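Local coordinates for PCF11 protein (Saccharomyces cerevisiae, PDB 1SZ9) that probably couples transcription to mRNA 3'-end processing by recognising the carboxy-terminal domain of RNA polymerase II through its CTD-interacting domain, at residues K60-K72 with K104-N116. Numbering follows the deposited sequence.
Sequences KLYAFYALDSICK and KLINMFKLWLNPN
Trp112 and Asp68 hydrogen-bond between helices 57-73 and 99-112 of the all-helical CTD-interacting domain, nearly parallel segments whose axes come within 11.1 Å. The indole NE1-H donates to Asp68 OD1 over 2.8 Å, well bent at 138°, reaching the anti lone pair with carboxylate and indole almost coplanar. Asp68 gets there because its CG lies anti to the backbone N (chi1 -178°). The same oxygen accepts from a water that also donates to Met108 O and accepts from Lys72 NZ; Lys72 in turn forms a salt bridge with Asp68 OD2, which probably favours the charged carboxylate.

Beside these polar contacts, packing is through carbon and sulfur. Trp112 brings its CH2 edge to Phe64 CE1 at 3.7 Å, the two side chains crossing at about a right angle. Met108, bent at its last torsion, sets CE 3.8 Å from Phe64 CD1, while SD sits at the edge of the Tyr65 ring, a Met-aromatic contact. A leucine in place of Trp112 would probably leave Asp68 OD1 without its indole donor and open a gap beside Phe64. Farther along, Leu61 CD1 meets Leu105 CD2, and a water bridges Tyr65 OH to Lys104 O, 2.8 Å from that carbonyl oxygen.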
# COMPACT_ATOMS: atom_id res chain seq x y z
N LYS A 60 -6.33 0.84 -8.33
CA LYS A 60 -5.53 -0.02 -7.47
C LYS A 60 -4.23 0.69 -7.06
O LYS A 60 -3.74 0.51 -5.94
CB LYS A 60 -5.19 -1.35 -8.16
CG LYS A 60 -6.37 -2.30 -8.46
CD LYS A 60 -5.84 -3.62 -9.04
CE LYS A 60 -6.97 -4.59 -9.47
NZ LYS A 60 -7.99 -4.86 -8.40
N LEU A 61 -3.67 1.47 -7.99
CA LEU A 61 -2.43 2.21 -7.72
C LEU A 61 -2.63 3.22 -6.59
O LEU A 61 -1.82 3.31 -5.69
CB LEU A 61 -1.96 2.99 -8.96
CG LEU A 61 -0.70 3.86 -8.79
CD1 LEU A 61 0.49 2.96 -8.41
CD2 LEU A 61 -0.38 4.63 -10.09
N TYR A 62 -3.73 3.96 -6.64
CA TYR A 62 -3.98 4.98 -5.63
C TYR A 62 -4.20 4.38 -4.24
O TYR A 62 -3.82 4.98 -3.24
CB TYR A 62 -5.13 5.87 -6.08
CG TYR A 62 -4.92 6.32 -7.51
CD1 TYR A 62 -3.73 6.93 -7.91
CD2 TYR A 62 -5.90 6.10 -8.49
CE1 TYR A 62 -3.51 7.31 -9.25
CE2 TYR A 62 -5.70 6.46 -9.81
CZ TYR A 62 -4.51 7.06 -10.19
OH TYR A 62 -4.32 7.39 -11.51
N ALA A 63 -4.78 3.18 -4.19
CA ALA A 63 -4.99 2.50 -2.91
C ALA A 63 -3.60 2.08 -2.40
O ALA A 63 -3.34 2.12 -1.19
CB ALA A 63 -5.89 1.25 -3.10
N PHE A 64 -2.72 1.65 -3.30
CA PHE A 64 -1.35 1.31 -2.90
C PHE A 64 -0.62 2.58 -2.43
O PHE A 64 0.27 2.51 -1.58
CB PHE A 64 -0.57 0.66 -4.06
CG PHE A 64 -0.23 -0.79 -3.83
CD1 PHE A 64 0.63 -1.17 -2.79
CD2 PHE A 64 -0.76 -1.79 -4.66
CE1 PHE A 64 0.97 -2.50 -2.58
CE2 PHE A 64 -0.43 -3.13 -4.46
CZ PHE A 64 0.44 -3.49 -3.42
N TYR A 65 -0.97 3.74 -2.99
CA TYR A 65 -0.32 4.98 -2.52
C TYR A 65 -0.80 5.28 -1.11
O TYR A 65 -0.06 5.83 -0.30
CB TYR A 65 -0.61 6.18 -3.44
CG TYR A 65 0.15 6.17 -4.76
CD1 TYR A 65 1.18 5.26 -5.02
CD2 TYR A 65 -0.14 7.11 -5.75
CE1 TYR A 65 1.91 5.30 -6.25
CE2 TYR A 65 0.56 7.16 -6.96
CZ TYR A 65 1.59 6.25 -7.20
OH TYR A 65 2.31 6.33 -8.37
N ALA A 66 -2.04 4.90 -0.80
CA ALA A 66 -2.56 5.08 0.55
C ALA A 66 -1.74 4.18 1.51
O ALA A 66 -1.28 4.62 2.56
CB ALA A 66 -4.03 4.71 0.60
N LEU A 67 -1.57 2.92 1.12
CA LEU A 67 -0.79 1.93 1.88
C LEU A 67 0.64 2.46 2.08
O LEU A 67 1.20 2.40 3.17
CB LEU A 67 -0.74 0.61 1.09
CG LEU A 67 -0.02 -0.62 1.68
CD1 LEU A 67 -0.54 -1.90 0.99
CD2 LEU A 67 1.50 -0.50 1.48
N ASP A 68 1.22 2.98 1.00
CA ASP A 68 2.57 3.54 1.01
C ASP A 68 2.70 4.72 1.99
O ASP A 68 3.63 4.77 2.79
CB ASP A 68 2.93 4.02 -0.41
CG ASP A 68 4.34 4.56 -0.50
OD1 ASP A 68 5.29 3.76 -0.56
OD2 ASP A 68 4.51 5.79 -0.50
N SER A 69 1.76 5.65 1.93
CA SER A 69 1.79 6.83 2.80
C SER A 69 1.68 6.43 4.28
O SER A 69 2.46 6.88 5.11
CB SER A 69 0.67 7.81 2.41
OG SER A 69 0.67 8.96 3.24
N ILE A 70 0.74 5.55 4.58
CA ILE A 70 0.56 5.08 5.95
C ILE A 70 1.84 4.39 6.48
O ILE A 70 2.28 4.66 7.60
CB ILE A 70 -0.65 4.11 6.03
CG1 ILE A 70 -1.95 4.93 5.90
CG2 ILE A 70 -0.60 3.28 7.32
CD1 ILE A 70 -3.17 4.08 5.56
N CYS A 71 2.44 3.53 5.67
CA CYS A 71 3.66 2.86 6.11
C CYS A 71 4.86 3.79 6.28
O CYS A 71 5.59 3.69 7.26
CB CYS A 71 4.01 1.73 5.16
SG CYS A 71 2.86 0.36 5.27
N LYS A 72 5.07 4.67 5.31
CA LYS A 72 6.19 5.61 5.37
C LYS A 72 6.07 6.71 6.43
O LYS A 72 7.07 7.14 6.99
CB LYS A 72 6.36 6.29 4.02
CG LYS A 72 7.16 5.48 3.01
CD LYS A 72 7.28 6.22 1.70
CE LYS A 72 8.15 5.46 0.70
NZ LYS A 72 8.07 6.13 -0.62
N LYS A 104 4.93 2.95 -12.35
CA LYS A 104 4.63 3.63 -11.09
C LYS A 104 4.74 2.65 -9.92
O LYS A 104 5.28 3.00 -8.86
CB LYS A 104 3.25 4.29 -11.16
CG LYS A 104 3.33 5.66 -11.85
CD LYS A 104 2.06 6.04 -12.55
CE LYS A 104 2.11 7.52 -13.00
NZ LYS A 104 3.49 8.07 -13.20
N LEU A 105 4.27 1.41 -10.11
CA LEU A 105 4.41 0.39 -9.06
C LEU A 105 5.89 0.09 -8.85
O LEU A 105 6.33 -0.20 -7.74
CB LEU A 105 3.72 -0.91 -9.45
CG LEU A 105 2.19 -0.88 -9.51
CD1 LEU A 105 1.70 -2.19 -10.09
CD2 LEU A 105 1.61 -0.63 -8.11
N ILE A 106 6.67 0.16 -9.93
CA ILE A 106 8.10 -0.14 -9.83
C ILE A 106 8.84 0.94 -9.04
O ILE A 106 9.67 0.64 -8.19
CB ILE A 106 8.71 -0.31 -11.25
CG1 ILE A 106 8.16 -1.60 -11.88
CG2 ILE A 106 10.28 -0.32 -11.18
CD1 ILE A 106 8.32 -1.66 -13.41
N ASN A 107 8.54 2.20 -9.35
CA ASN A 107 9.19 3.30 -8.65
C ASN A 107 8.83 3.25 -7.17
O ASN A 107 9.67 3.46 -6.30
CB ASN A 107 8.79 4.64 -9.28
CG ASN A 107 9.46 4.85 -10.63
OD1 ASN A 107 10.42 4.15 -10.96
ND2 ASN A 107 8.98 5.80 -11.42
N MET A 108 7.57 2.92 -6.89
CA MET A 108 7.11 2.82 -5.51
C MET A 108 7.91 1.74 -4.77
O MET A 108 8.33 1.95 -3.62
CB MET A 108 5.61 2.50 -5.47
CG MET A 108 5.05 2.25 -4.07
SD MET A 108 3.28 1.81 -4.18
CE MET A 108 3.43 0.11 -4.95
N PHE A 109 8.11 0.61 -5.43
CA PHE A 109 8.89 -0.50 -4.85
C PHE A 109 10.34 -0.05 -4.58
O PHE A 109 10.92 -0.37 -3.54
CB PHE A 109 8.89 -1.68 -5.81
CG PHE A 109 9.91 -2.72 -5.49
CD1 PHE A 109 9.74 -3.58 -4.40
CD2 PHE A 109 11.08 -2.81 -6.24
CE1 PHE A 109 10.73 -4.51 -4.06
CE2 PHE A 109 12.08 -3.74 -5.90
CZ PHE A 109 11.90 -4.58 -4.81
N LYS A 110 10.93 0.67 -5.53
CA LYS A 110 12.28 1.16 -5.36
C LYS A 110 12.42 1.99 -4.08
O LYS A 110 13.38 1.84 -3.34
CB LYS A 110 12.71 2.04 -6.54
CG LYS A 110 13.23 1.29 -7.76
CD LYS A 110 13.77 2.31 -8.75
CE LYS A 110 14.39 1.67 -9.96
NZ LYS A 110 15.01 2.75 -10.79
N LEU A 111 11.45 2.86 -3.82
CA LEU A 111 11.53 3.68 -2.61
C LEU A 111 11.30 2.85 -1.34
O LEU A 111 11.72 3.26 -0.27
CB LEU A 111 10.54 4.85 -2.67
CG LEU A 111 10.76 5.82 -3.83
CD1 LEU A 111 9.75 6.95 -3.72
CD2 LEU A 111 12.19 6.38 -3.80
N TRP A 112 10.64 1.69 -1.46
CA TRP A 112 10.44 0.85 -0.27
C TRP A 112 11.78 0.29 0.21
O TRP A 112 11.91 -0.07 1.36
CB TRP A 112 9.49 -0.33 -0.52
CG TRP A 112 8.03 0.01 -0.73
CD1 TRP A 112 7.39 1.17 -0.38
CD2 TRP A 112 7.03 -0.84 -1.30
NE1 TRP A 112 6.05 1.09 -0.70
CE2 TRP A 112 5.80 -0.14 -1.26
CE3 TRP A 112 7.05 -2.14 -1.83
CZ2 TRP A 112 4.60 -0.69 -1.75
CZ3 TRP A 112 5.85 -2.69 -2.31
CH2 TRP A 112 4.65 -1.96 -2.27
N LEU A 113 12.76 0.20 -0.69
CA LEU A 113 14.10 -0.32 -0.35
C LEU A 113 14.90 0.68 0.50
O LEU A 113 15.81 0.30 1.21
CB LEU A 113 14.88 -0.65 -1.63
CG LEU A 113 14.87 -2.07 -2.21
CD1 LEU A 113 13.78 -2.94 -1.61
CD2 LEU A 113 14.75 -1.98 -3.71
N ASN A 114 14.56 1.96 0.41
CA ASN A 114 15.23 2.99 1.19
C ASN A 114 14.23 4.11 1.48
O ASN A 114 14.37 5.24 1.01
CB ASN A 114 16.46 3.52 0.43
CG ASN A 114 17.24 4.57 1.23
OD1 ASN A 114 17.37 4.45 2.45
ND2 ASN A 114 17.77 5.59 0.54
N PRO A 115 13.19 3.81 2.29
CA PRO A 115 12.15 4.80 2.61
C PRO A 115 12.69 6.00 3.40
O PRO A 115 13.38 5.84 4.39
CB PRO A 115 11.15 4.00 3.43
CG PRO A 115 12.06 3.07 4.22
CD PRO A 115 13.08 2.63 3.17
N ASN A 116 12.36 7.21 2.94
CA ASN A 116 12.80 8.42 3.62
C ASN A 116 14.30 8.44 3.85
O ASN A 116 14.77 9.03 4.81
CB ASN A 116 12.05 8.53 4.96
CG ASN A 116 10.54 8.56 4.77
OD1 ASN A 116 9.81 7.72 5.30
ND2 ASN A 116 10.07 9.51 3.99
O HOH W 1 5.16 5.69 -8.23
O HOH W 2 7.44 4.06 -2.30
O HOH W 3 10.59 7.75 0.58